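Local coordinates for protein 378aa long hypothetical citrate synthase (Sulfolobus tokodaii, PDB 1VGM) that is a hypothetical, largely alpha-helical protein of the citrate synthase family, built as an assembly of two identical subunits, at residues A[58-61]-A[62-66]; A[81-84]-A[85-89]; A[110-114]-A[115-119]; A[242-246]-A[247-251]; A[326-329]-A[330-333]. All blocks are in the same frame, centred on the assembly; numbering follows the deposited sequence.

Contact 1 of 5, residues A[58-61]-A[62-66]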
# COMPACT_ATOMS: atom_id res chain seq x y z
N PRO A 58 27.43 10.93 -11.00
CA PRO A 58 27.39 12.36 -11.28
C PRO A 58 28.80 12.94 -11.37
O PRO A 58 29.73 12.45 -10.72
CB PRO A 58 26.62 12.93 -10.10
CG PRO A 58 27.03 12.03 -8.97
CD PRO A 58 27.20 10.64 -9.57
N ASN A 59 28.97 13.99 -12.17
CA ASN A 59 30.15 14.82 -12.05
C ASN A 59 29.98 15.74 -10.85
O ASN A 59 28.95 15.71 -10.18
CB ASN A 59 30.38 15.65 -13.32
CG ASN A 59 29.23 16.61 -13.61
OD1 ASN A 59 28.66 17.22 -12.71
ND2 ASN A 59 28.90 16.75 -14.89
N ARG A 60 30.99 16.55 -10.59
CA ARG A 60 30.98 17.39 -9.41
C ARG A 60 29.77 18.33 -9.40
O ARG A 60 29.14 18.53 -8.37
CB ARG A 60 32.28 18.21 -9.34
CG ARG A 60 32.32 19.24 -8.21
CD ARG A 60 32.58 18.58 -6.87
NE ARG A 60 33.88 17.92 -6.83
CZ ARG A 60 34.12 16.78 -6.20
NH1 ARG A 60 35.35 16.29 -6.15
NH2 ARG A 60 33.12 16.12 -5.62
N GLN A 61 29.44 18.89 -10.56
CA GLN A 61 28.32 19.82 -10.64
C GLN A 61 27.01 19.12 -10.33
O GLN A 61 26.21 19.59 -9.52
CB GLN A 61 28.25 20.47 -12.02
CG GLN A 61 29.53 21.17 -12.44
CD GLN A 61 30.39 20.31 -13.36
OE1 GLN A 61 30.31 20.44 -14.59
NE2 GLN A 61 31.20 19.43 -12.77
N GLN A 62 26.79 17.98 -10.99
CA GLN A 62 25.57 17.20 -10.77
C GLN A 62 25.46 16.70 -9.33
O GLN A 62 24.37 16.72 -8.75
CB GLN A 62 25.52 16.01 -11.74
CG GLN A 62 25.43 16.44 -13.21
CD GLN A 62 25.78 15.33 -14.18
OE1 GLN A 62 26.65 14.51 -13.91
NE2 GLN A 62 25.10 15.30 -15.32
N LEU A 63 26.57 16.25 -8.75
CA LEU A 63 26.57 15.80 -7.35
C LEU A 63 26.20 16.95 -6.41
O LEU A 63 25.47 16.75 -5.45
CB LEU A 63 27.93 15.24 -6.97
CG LEU A 63 28.17 14.79 -5.51
CD1 LEU A 63 27.11 13.79 -5.08
CD2 LEU A 63 29.55 14.17 -5.40
N ASN A 64 26.71 18.14 -6.69
CA ASN A 64 26.37 19.30 -5.87
C ASN A 64 24.90 19.69 -6.00
O ASN A 64 24.31 20.24 -5.07
CB ASN A 64 27.26 20.49 -6.24
CG ASN A 64 28.61 20.46 -5.54
OD1 ASN A 64 28.74 19.86 -4.47
ND2 ASN A 64 29.61 21.09 -6.13
N GLN A 65 24.31 19.40 -7.15
CA GLN A 65 22.89 19.61 -7.31
C GLN A 65 22.06 18.63 -6.47
O GLN A 65 21.10 19.04 -5.82
CB GLN A 65 22.52 19.51 -8.80
CG GLN A 65 23.03 20.71 -9.60
CD GLN A 65 22.83 20.58 -11.10
OE1 GLN A 65 23.14 19.55 -11.69
NE2 GLN A 65 22.32 21.63 -11.72
N ILE A 66 22.45 17.36 -6.45
CA ILE A 66 21.82 16.39 -5.55
C ILE A 66 21.86 16.86 -4.10
O ILE A 66 20.83 16.88 -3.42
CB ILE A 66 22.51 15.01 -5.60
CG1 ILE A 66 22.48 14.44 -7.02
CG2 ILE A 66 21.81 14.04 -4.63
CD1 ILE A 66 21.08 14.10 -7.50

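Contact 2 of 5, residues A[81-84]-A[85-89]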
# COMPACT_ATOMS: atom_id res chain seq x y z
N ILE A 81 4.93 15.68 12.56
CA ILE A 81 5.52 15.67 13.89
C ILE A 81 4.41 15.45 14.91
O ILE A 81 4.51 14.59 15.78
CB ILE A 81 6.24 17.02 14.18
CG1 ILE A 81 7.34 17.23 13.14
CG2 ILE A 81 6.85 17.01 15.59
CD1 ILE A 81 8.41 16.14 13.11
N SER A 82 3.34 16.22 14.78
CA SER A 82 2.24 16.16 15.72
C SER A 82 1.70 14.74 15.85
O SER A 82 1.47 14.25 16.95
CB SER A 82 1.12 17.10 15.26
OG SER A 82 -0.02 16.96 16.09
N THR A 83 1.52 14.07 14.72
CA THR A 83 0.94 12.73 14.73
C THR A 83 1.92 11.67 15.22
O THR A 83 1.56 10.82 16.04
CB THR A 83 0.45 12.35 13.32
OG1 THR A 83 -0.63 13.20 12.96
CG2 THR A 83 0.00 10.89 13.29
N ILE A 84 3.15 11.70 14.73
CA ILE A 84 4.19 10.77 15.15
C ILE A 84 4.35 10.79 16.67
O ILE A 84 4.39 9.75 17.34
CB ILE A 84 5.55 11.12 14.49
CG1 ILE A 84 5.64 10.50 13.10
CG2 ILE A 84 6.71 10.64 15.35
CD1 ILE A 84 6.91 10.88 12.34
N PHE A 85 4.44 12.00 17.22
CA PHE A 85 4.72 12.15 18.64
C PHE A 85 3.50 11.94 19.53
O PHE A 85 3.62 11.92 20.75
CB PHE A 85 5.34 13.52 18.88
CG PHE A 85 6.80 13.56 18.57
CD1 PHE A 85 7.75 13.29 19.56
CD2 PHE A 85 7.24 13.77 17.26
CE1 PHE A 85 9.10 13.23 19.27
CE2 PHE A 85 8.59 13.71 16.96
CZ PHE A 85 9.53 13.43 17.96
N SER A 86 2.33 11.77 18.92
CA SER A 86 1.12 11.57 19.71
C SER A 86 0.77 10.09 19.83
O SER A 86 -0.12 9.72 20.58
CB SER A 86 -0.06 12.31 19.08
OG SER A 86 -0.52 11.63 17.93
N MET A 87 1.46 9.25 19.08
CA MET A 87 1.17 7.83 19.10
C MET A 87 1.88 7.14 20.26
O MET A 87 2.87 7.65 20.78
CB MET A 87 1.58 7.18 17.78
CG MET A 87 0.45 7.16 16.76
SD MET A 87 0.89 6.29 15.29
CE MET A 87 1.66 7.59 14.36
N PRO A 88 1.35 5.99 20.69
CA PRO A 88 1.99 5.25 21.78
C PRO A 88 3.45 4.99 21.46
O PRO A 88 3.81 4.78 20.30
CB PRO A 88 1.17 3.97 21.87
CG PRO A 88 -0.19 4.37 21.37
CD PRO A 88 0.10 5.35 20.26
N ARG A 89 4.29 4.99 22.48
CA ARG A 89 5.72 4.86 22.27
C ARG A 89 6.12 3.45 21.87
O ARG A 89 7.24 3.23 21.41
CB ARG A 89 6.47 5.30 23.53
CG ARG A 89 6.14 6.74 23.89
CD ARG A 89 7.21 7.40 24.73
NE ARG A 89 6.98 8.84 24.82
CZ ARG A 89 7.24 9.58 25.90
NH1 ARG A 89 7.70 9.00 27.00
NH2 ARG A 89 7.04 10.89 25.87
O HOH W 1 5.12 8.73 20.03

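Contact 3 of 5, residues A[110-114]-A[115-119]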
# COMPACT_ATOMS: atom_id res chain seq x y z
N PRO A 110 1.92 15.33 -4.66
CA PRO A 110 2.63 15.70 -5.89
C PRO A 110 2.05 15.03 -7.13
O PRO A 110 1.65 13.87 -7.10
CB PRO A 110 4.06 15.24 -5.61
CG PRO A 110 3.88 14.04 -4.72
CD PRO A 110 2.69 14.38 -3.83
N LYS A 111 2.02 15.79 -8.23
CA LYS A 111 1.67 15.24 -9.53
C LYS A 111 2.88 14.55 -10.15
O LYS A 111 4.02 15.00 -9.97
CB LYS A 111 1.20 16.35 -10.47
CG LYS A 111 -0.14 16.97 -10.09
CD LYS A 111 -0.51 18.05 -11.09
CE LYS A 111 -1.68 18.90 -10.61
NZ LYS A 111 -2.01 19.94 -11.63
N TRP A 112 2.63 13.49 -10.90
CA TRP A 112 3.66 12.92 -11.76
C TRP A 112 3.96 13.85 -12.94
O TRP A 112 3.05 14.39 -13.58
CB TRP A 112 3.21 11.56 -12.29
CG TRP A 112 3.13 10.48 -11.24
CD1 TRP A 112 2.04 10.15 -10.49
CD2 TRP A 112 4.17 9.57 -10.86
NE1 TRP A 112 2.33 9.08 -9.66
CE2 TRP A 112 3.64 8.70 -9.88
CE3 TRP A 112 5.49 9.38 -11.28
CZ2 TRP A 112 4.38 7.66 -9.31
CZ3 TRP A 112 6.24 8.34 -10.72
CH2 TRP A 112 5.67 7.49 -9.75
N ASN A 113 5.25 14.01 -13.22
CA ASN A 113 5.70 14.95 -14.25
C ASN A 113 7.15 14.60 -14.56
O ASN A 113 8.02 14.70 -13.69
CB ASN A 113 5.62 16.39 -13.72
CG ASN A 113 5.99 17.41 -14.76
OD1 ASN A 113 6.96 17.24 -15.50
ND2 ASN A 113 5.21 18.49 -14.84
N ARG A 114 7.43 14.18 -15.78
CA ARG A 114 8.75 13.66 -16.08
C ARG A 114 9.82 14.75 -16.00
O ARG A 114 11.02 14.45 -15.94
CB ARG A 114 8.76 12.99 -17.45
CG ARG A 114 8.35 13.88 -18.60
CD ARG A 114 8.20 13.07 -19.88
NE ARG A 114 9.46 12.48 -20.31
CZ ARG A 114 10.54 13.18 -20.66
NH1 ARG A 114 11.63 12.55 -21.07
NH2 ARG A 114 10.52 14.50 -20.61
N ALA A 115 9.40 16.01 -15.98
CA ALA A 115 10.34 17.10 -15.77
C ALA A 115 10.73 17.28 -14.30
O ALA A 115 11.74 17.90 -14.00
CB ALA A 115 9.77 18.42 -16.31
N THR A 116 9.93 16.73 -13.38
CA THR A 116 10.23 16.93 -11.96
C THR A 116 10.30 15.65 -11.12
O THR A 116 10.61 15.71 -9.92
CB THR A 116 9.21 17.89 -11.28
OG1 THR A 116 7.89 17.37 -11.44
CG2 THR A 116 9.28 19.27 -11.90
N ASN A 117 10.00 14.51 -11.72
CA ASN A 117 9.87 13.28 -10.94
C ASN A 117 11.16 12.96 -10.17
O ASN A 117 11.10 12.54 -9.02
CB ASN A 117 9.51 12.10 -11.85
CG ASN A 117 8.04 12.08 -12.23
OD1 ASN A 117 7.21 12.70 -11.58
ND2 ASN A 117 7.71 11.35 -13.29
N LYS A 118 12.31 13.17 -10.81
CA LYS A 118 13.59 12.77 -10.23
C LYS A 118 13.96 13.68 -9.08
O LYS A 118 14.46 13.23 -8.04
CB LYS A 118 14.70 12.82 -11.29
CG LYS A 118 14.71 11.65 -12.25
CD LYS A 118 15.81 11.78 -13.30
CE LYS A 118 15.31 12.52 -14.53
NZ LYS A 118 14.47 11.65 -15.40
N GLU A 119 13.72 14.98 -9.25
CA GLU A 119 13.98 15.93 -8.19
C GLU A 119 13.03 15.68 -7.02
O GLU A 119 13.42 15.81 -5.85
CB GLU A 119 13.82 17.35 -8.73
CG GLU A 119 14.87 17.74 -9.78
CD GLU A 119 14.73 16.98 -11.10
OE1 GLU A 119 13.58 16.70 -11.51
OE2 GLU A 119 15.78 16.67 -11.73
O HOH W 2 6.97 14.98 -10.11
O HOH W 3 12.90 14.75 -13.30
O HOH W 4 12.00 12.25 -14.62

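Contact 4 of 5, residues A[242-246]-A[247-251]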
# COMPACT_ATOMS: atom_id res chain seq x y z
N TRP A 242 24.42 -23.46 21.59
CA TRP A 242 23.19 -22.89 21.03
C TRP A 242 22.91 -23.45 19.63
O TRP A 242 21.79 -23.85 19.32
CB TRP A 242 23.31 -21.37 20.96
CG TRP A 242 22.09 -20.67 20.44
CD1 TRP A 242 21.06 -20.16 21.18
CD2 TRP A 242 21.79 -20.38 19.06
NE1 TRP A 242 20.14 -19.56 20.35
CE2 TRP A 242 20.56 -19.68 19.05
CE3 TRP A 242 22.44 -20.62 17.85
CZ2 TRP A 242 19.97 -19.22 17.86
CZ3 TRP A 242 21.85 -20.16 16.67
CH2 TRP A 242 20.63 -19.47 16.69
N PHE A 243 23.94 -23.47 18.80
CA PHE A 243 23.81 -23.95 17.43
C PHE A 243 23.32 -25.40 17.39
O PHE A 243 22.43 -25.73 16.61
CB PHE A 243 25.16 -23.84 16.72
CG PHE A 243 25.09 -24.07 15.24
CD1 PHE A 243 25.20 -25.36 14.73
CD2 PHE A 243 24.93 -23.01 14.36
CE1 PHE A 243 25.14 -25.58 13.35
CE2 PHE A 243 24.87 -23.22 12.98
CZ PHE A 243 24.98 -24.50 12.47
N GLU A 244 23.93 -26.26 18.21
CA GLU A 244 23.56 -27.67 18.20
C GLU A 244 22.12 -27.83 18.69
O GLU A 244 21.35 -28.62 18.13
CB GLU A 244 24.52 -28.48 19.10
CG GLU A 244 24.13 -29.95 19.27
CD GLU A 244 24.32 -30.78 18.00
OE1 GLU A 244 23.72 -31.88 17.90
OE2 GLU A 244 25.07 -30.33 17.11
N GLU A 245 21.76 -27.07 19.71
CA GLU A 245 20.44 -27.20 20.33
C GLU A 245 19.34 -26.66 19.41
O GLU A 245 18.37 -27.37 19.12
CB GLU A 245 20.42 -26.45 21.66
CG GLU A 245 19.09 -26.51 22.39
CD GLU A 245 19.07 -25.65 23.64
OE1 GLU A 245 18.00 -25.09 23.96
OE2 GLU A 245 20.11 -25.54 24.31
N LYS A 246 19.48 -25.42 18.97
CA LYS A 246 18.40 -24.77 18.23
C LYS A 246 18.37 -25.19 16.77
O LYS A 246 17.30 -25.41 16.21
CB LYS A 246 18.54 -23.25 18.33
CG LYS A 246 18.30 -22.71 19.72
CD LYS A 246 16.87 -22.96 20.18
CE LYS A 246 16.40 -21.93 21.21
NZ LYS A 246 16.89 -22.22 22.59
N ILE A 247 19.55 -25.30 16.16
CA ILE A 247 19.63 -25.48 14.72
C ILE A 247 19.76 -26.94 14.29
O ILE A 247 19.02 -27.40 13.41
CB ILE A 247 20.80 -24.66 14.13
CG1 ILE A 247 20.54 -23.18 14.39
CG2 ILE A 247 20.92 -24.91 12.63
CD1 ILE A 247 21.73 -22.31 14.10
N ILE A 248 20.68 -27.68 14.90
CA ILE A 248 20.87 -29.09 14.55
C ILE A 248 19.79 -29.99 15.14
O ILE A 248 19.13 -30.73 14.41
CB ILE A 248 22.25 -29.61 15.02
CG1 ILE A 248 23.37 -28.77 14.40
CG2 ILE A 248 22.41 -31.08 14.61
CD1 ILE A 248 23.48 -28.87 12.88
N LYS A 249 19.60 -29.94 16.45
CA LYS A 249 18.58 -30.76 17.09
C LYS A 249 17.17 -30.19 16.93
O LYS A 249 16.24 -30.93 16.61
CB LYS A 249 18.89 -30.92 18.58
CG LYS A 249 20.11 -31.79 18.86
CD LYS A 249 20.26 -32.05 20.34
CE LYS A 249 19.15 -32.95 20.86
NZ LYS A 249 19.15 -33.03 22.35
N GLY A 250 17.02 -28.89 17.14
CA GLY A 250 15.71 -28.27 17.03
C GLY A 250 15.31 -27.98 15.59
O GLY A 250 14.21 -27.49 15.33
N LYS A 251 16.22 -28.27 14.66
CA LYS A 251 15.94 -28.13 13.23
C LYS A 251 15.29 -26.78 12.88
O LYS A 251 14.62 -26.65 11.86
CB LYS A 251 15.06 -29.29 12.75
CG LYS A 251 15.65 -30.66 13.05
CD LYS A 251 15.12 -31.74 12.11
CE LYS A 251 13.77 -32.28 12.58
NZ LYS A 251 13.24 -33.33 11.66

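Contact 5 of 5, residues A[326-329]-A[330-333]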
# COMPACT_ATOMS: atom_id res chain seq x y z
N PHE A 326 21.72 2.22 17.12
CA PHE A 326 20.29 2.02 16.92
C PHE A 326 19.74 0.86 17.72
O PHE A 326 20.32 -0.22 17.75
CB PHE A 326 19.99 1.80 15.44
CG PHE A 326 20.03 3.04 14.62
CD1 PHE A 326 21.18 3.40 13.93
CD2 PHE A 326 18.93 3.89 14.57
CE1 PHE A 326 21.24 4.57 13.19
CE2 PHE A 326 18.97 5.07 13.83
CZ PHE A 326 20.13 5.41 13.14
N PRO A 327 18.59 1.06 18.37
CA PRO A 327 17.90 -0.06 19.02
C PRO A 327 17.35 -1.02 17.97
O PRO A 327 17.18 -0.65 16.81
CB PRO A 327 16.79 0.62 19.82
CG PRO A 327 16.48 1.84 19.02
CD PRO A 327 17.80 2.30 18.44
N ILE A 328 17.09 -2.25 18.40
CA ILE A 328 16.70 -3.33 17.50
C ILE A 328 15.42 -2.97 16.74
O ILE A 328 15.29 -3.28 15.56
CB ILE A 328 16.47 -4.64 18.30
CG1 ILE A 328 17.81 -5.14 18.85
CG2 ILE A 328 15.81 -5.70 17.43
CD1 ILE A 328 17.71 -6.35 19.78
N TYR A 329 14.50 -2.30 17.43
CA TYR A 329 13.21 -1.96 16.83
C TYR A 329 13.34 -0.97 15.68
O TYR A 329 12.34 -0.64 15.03
CB TYR A 329 12.25 -1.42 17.89
CG TYR A 329 12.61 -0.06 18.48
CD1 TYR A 329 12.51 1.11 17.71
CD2 TYR A 329 13.00 0.06 19.81
CE1 TYR A 329 12.79 2.36 18.26
CE2 TYR A 329 13.29 1.31 20.37
CZ TYR A 329 13.18 2.45 19.58
OH TYR A 329 13.48 3.69 20.11
N MET A 330 14.55 -0.48 15.42
CA MET A 330 14.76 0.43 14.29
C MET A 330 15.34 -0.26 13.05
O MET A 330 15.42 0.34 11.98
CB MET A 330 15.67 1.60 14.71
CG MET A 330 15.03 2.60 15.68
SD MET A 330 13.62 3.51 15.01
CE MET A 330 14.31 4.23 13.53
N PHE A 331 15.74 -1.52 13.18
CA PHE A 331 16.53 -2.14 12.13
C PHE A 331 15.79 -2.12 10.78
O PHE A 331 16.36 -1.71 9.77
CB PHE A 331 16.90 -3.57 12.52
CG PHE A 331 17.99 -3.65 13.56
CD1 PHE A 331 18.47 -2.51 14.18
CD2 PHE A 331 18.51 -4.89 13.95
CE1 PHE A 331 19.44 -2.59 15.18
CE2 PHE A 331 19.48 -4.97 14.94
CZ PHE A 331 19.94 -3.81 15.56
N THR A 332 14.53 -2.54 10.77
CA THR A 332 13.78 -2.57 9.52
C THR A 332 13.50 -1.18 8.94
O THR A 332 13.42 -1.02 7.72
CB THR A 332 12.46 -3.34 9.68
OG1 THR A 332 12.76 -4.74 9.85
CG2 THR A 332 11.57 -3.18 8.44
N SER A 333 13.35 -0.19 9.81
CA SER A 333 13.18 1.19 9.36
C SER A 333 14.43 1.67 8.61
O SER A 333 14.34 2.43 7.65
CB SER A 333 12.92 2.12 10.55
OG SER A 333 11.71 1.80 11.19
O HOH W 5 11.84 -0.70 12.24

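Contact 1 of 5, residues A[58-61]-A[62-66]
Asn59 and Gln62 grip each other twice at the start of helix 60-71. Asn59 OD1 takes the backbone Gln62 N at 2.7 Å in an almost straight bond, 176° at the hydrogen, and Gln62 OE1 answers by accepting Asn59 N at 2.9 Å, the donor lying in the carbonyl plane on a lone pair. This reciprocal pair is a capping box with Asn59 as N-cap. The Asn59 side chain is set between its backbone N and carbonyl carbon (chi1 61°), which turns OD1 back toward the N-H groups of the first turn. The two side-chain amides stack, their planes 22° apart. Behind the box the regular helix takes over, with Leu63 N bonded to Asn59 O at 2.8 Å and Asn64 N to Arg60 O at 3.0 Å. Pro58, just before the cap, lays its ring against the new helix, CG meeting Leu63 CB at 3.9 Å. Both Pro58 and Gln62 also rest on His50 of helix 45-54, and Pro58 O accepts a hydrogen bond from Arg378 of the second subunit. The box thus supplies an acceptor to a first-turn N-H that has no preceding helical carbonyl, while Gln62 OE1 satisfies the N-H of the cap residue itself.

Contact 2 of 5, residues A[81-84]-A[85-89]
The Phe85 ring meets the last turn of helix 78-84 at its edge, where Ile81 O lies in the ring plane, 3.2 Å from Phe85 CD2. Ile81 CG2 packs on the same ring atom, Phe85 CD2, at 3.7 Å, the two side chains running side by side in one direction, while Ile84 CG2 comes to the ring obliquely. Ile81 O also takes Phe85 N in a helical bond of 3.0 Å, so the carbonyl that bonds the backbone also lies beside the ring edge. Thr83 O is held twice by Ser86, by OG at 2.9 Å and by N at 3.1 Å, both from the same face of the carbonyl plane; a chi1 of 75° folds the hydroxyl back over its own backbone to get there. A type I turn from Ile84 to Met87 follows, closed by a weak bond from Met87 N to Ile84 O, and a water donates to both Ile84 O and Met87 O. Met87 CE touches Thr83 CG2 at 3.8 Å. Thr83 OG1 hydrogen-bonds to OG1 of Thr83 of the second subunit, placing this helix end at the dimer interface. Within the chain, Thr83 and Met87 lean on helix 93-108, and Phe85 packs against helix 117-139.

Contact 3 of 5, residues A[110-114]-A[115-119]
Asn113 and Asn117 bracket the tight bend that leads into helix 117-139, with Asn113 O accepting Thr116 N at 2.8 Å and, weakly, Asn117 N. The Asn117 side chain folds back over this bend: its OD1 receives Asn113 N at 2.9 Å, in a bond nearly straight at the hydrogen (171°) although the donor stands above the plane of the amide. Asn113 reaches forward in turn. With CG anti to the backbone N (chi1 -176°), its OD1 reaches Ala115 N at 2.8 Å in a somewhat bent bond, and that donor sits in the carbonyl plane. The Asn117 amide stands almost upright to the Trp112 indole, 83° between planes, with ND2 at the ring edge 3.6 Å from Trp112 CE3. ND2 bonds to Glu352 of helix 331-353, and Trp112 NE1 to Ser201 O. One water joins Lys111 O, Thr116 OG1 and Asn117 OD1; another accepts from Lys118 NZ at 2.7 Å, close to Arg114 O. Thr116 occupies the N-cap position but makes no capping bond with its side chain. Asn117 therefore binds through both ends of its amide, the oxygen to the bend and the nitrogen to Glu352, which should fix its rotation and tie the entry of the helix to a neighbouring one.

Contact 4 of 5, residues A[242-246]-A[247-251]
Phe243 O is gripped by two backbone donors, Ile247 N at 2.9 Å and Ile248 N at 3.1 Å. The Ile248 bond lies in the carbonyl plane, whereas Ile247 N stands above it. This fork marks the change from the ordinary alpha-helical spacing to a wider pi-type turn: further on, Lys249 N bonds to Glu244 O at 2.8 Å and Gly250 N to Glu245 O, each five residues back. Ile247 packs against both aromatic side chains of the preceding turn. Its CB stands squarely over the Phe243 ring in a CH-pi contact, 4.3 Å from the centroid, while CD1, at the end of the side chain, touches both rings, 3.3 Å from Phe243 CD2 and, obliquely, 3.4 Å from Trp242 CZ3. Both aromatic side chains have CG anti to the backbone N (chi1 -178° for Trp242 and -170° for Phe243), which carries the rings along the helix toward its C-terminal end. Ile248 approaches Phe243 more obliquely, with CD1 near CE1, and the carboxylate of Glu244 curls over its aliphatic branches, OE2 being 3.6 Å from Ile248 CG1. On the outer side Lys246 and Glu245 form a weak, long salt bridge. The helix ends at Lys249, and Lys251, with positive phi, is the first residue beyond it to turn out of helical torsions. Helix 239-249 sits at the surface with its aromatic side turned inward: Trp242 bonds through NE1 to Glu232 of helix 222-233 and packs on that helix, while Phe243 and Ile247 lie on helix 284-304.

Contact 5 of 5, residues A[326-329]-A[330-333]
Met330 and Phe331 carry this contact, a 3-10 turn that leads into the long helix 331-353, and each packs back on the residues just before it. Met330 N bonds to Pro327 O at 3.0 Å and Phe331 N to Ile328 O at 3.0 Å, both spanning three residues, and both donors stand above the carbonyl planes. Two successive bends in the Met330 side chain (chi2 -64°, chi3 -55°) lay it alongside the Tyr329 ring. CG reaches Tyr329 CE1 at 3.4 Å and the sulfur follows, making a Met-aromatic contact in which SD lies 4.7 Å from the ring centroid, obliquely. The same CG also touches Pro327 CG at 3.7 Å, the two side chains running alongside each other, and CB meets the Phe326 ring obliquely. Pro327 CG also covers one face of the Tyr329 ring, nearer its edge than its middle. Tyr329 is tethered at its far end by a hydrogen bond from OH to Glu140, and Lys139 makes a cation-pi contact with its ring. Phe331 turns its ring back under the turn instead: Ile328 CA sits over the centre of one face in a CH-pi contact, and Phe326 O comes to the edge. Around them, Met330 packs on Thr132 and Tyr136 of helix 117-139, and the Phe331 and Phe227 rings meet edge-to-face near a bound glycerol. At the start of the following turn one water bridges the chain, donating to Tyr329 O at 2.8 Å and hydrogen-bonded to Ser333 OG at 2.7 Å.

How the contacts relate
Contacts 1, 3 and 5 all open a helix, but by different means: a side-chain capping box in contact 1, a pair of asparagines with waters in contact 3, and apolar and aromatic packing in contact 5, whose centre lies nearest that of the chain. Contacts 2 and 4 are helix ends; contact 2 has a type I turn, contact 4 a wider pi-type turn. Contacts 3 and 4 are surface features, while 1, 2 and 5 are partly buried, with no fully exposed residue among those touching in contact 5. Contacts 1 and 2 touch the second subunit. Helix 117-139 links three: contact 3 starts it, and contacts 2 and 5, about 6 Å apart at their nearest atoms, pack on it.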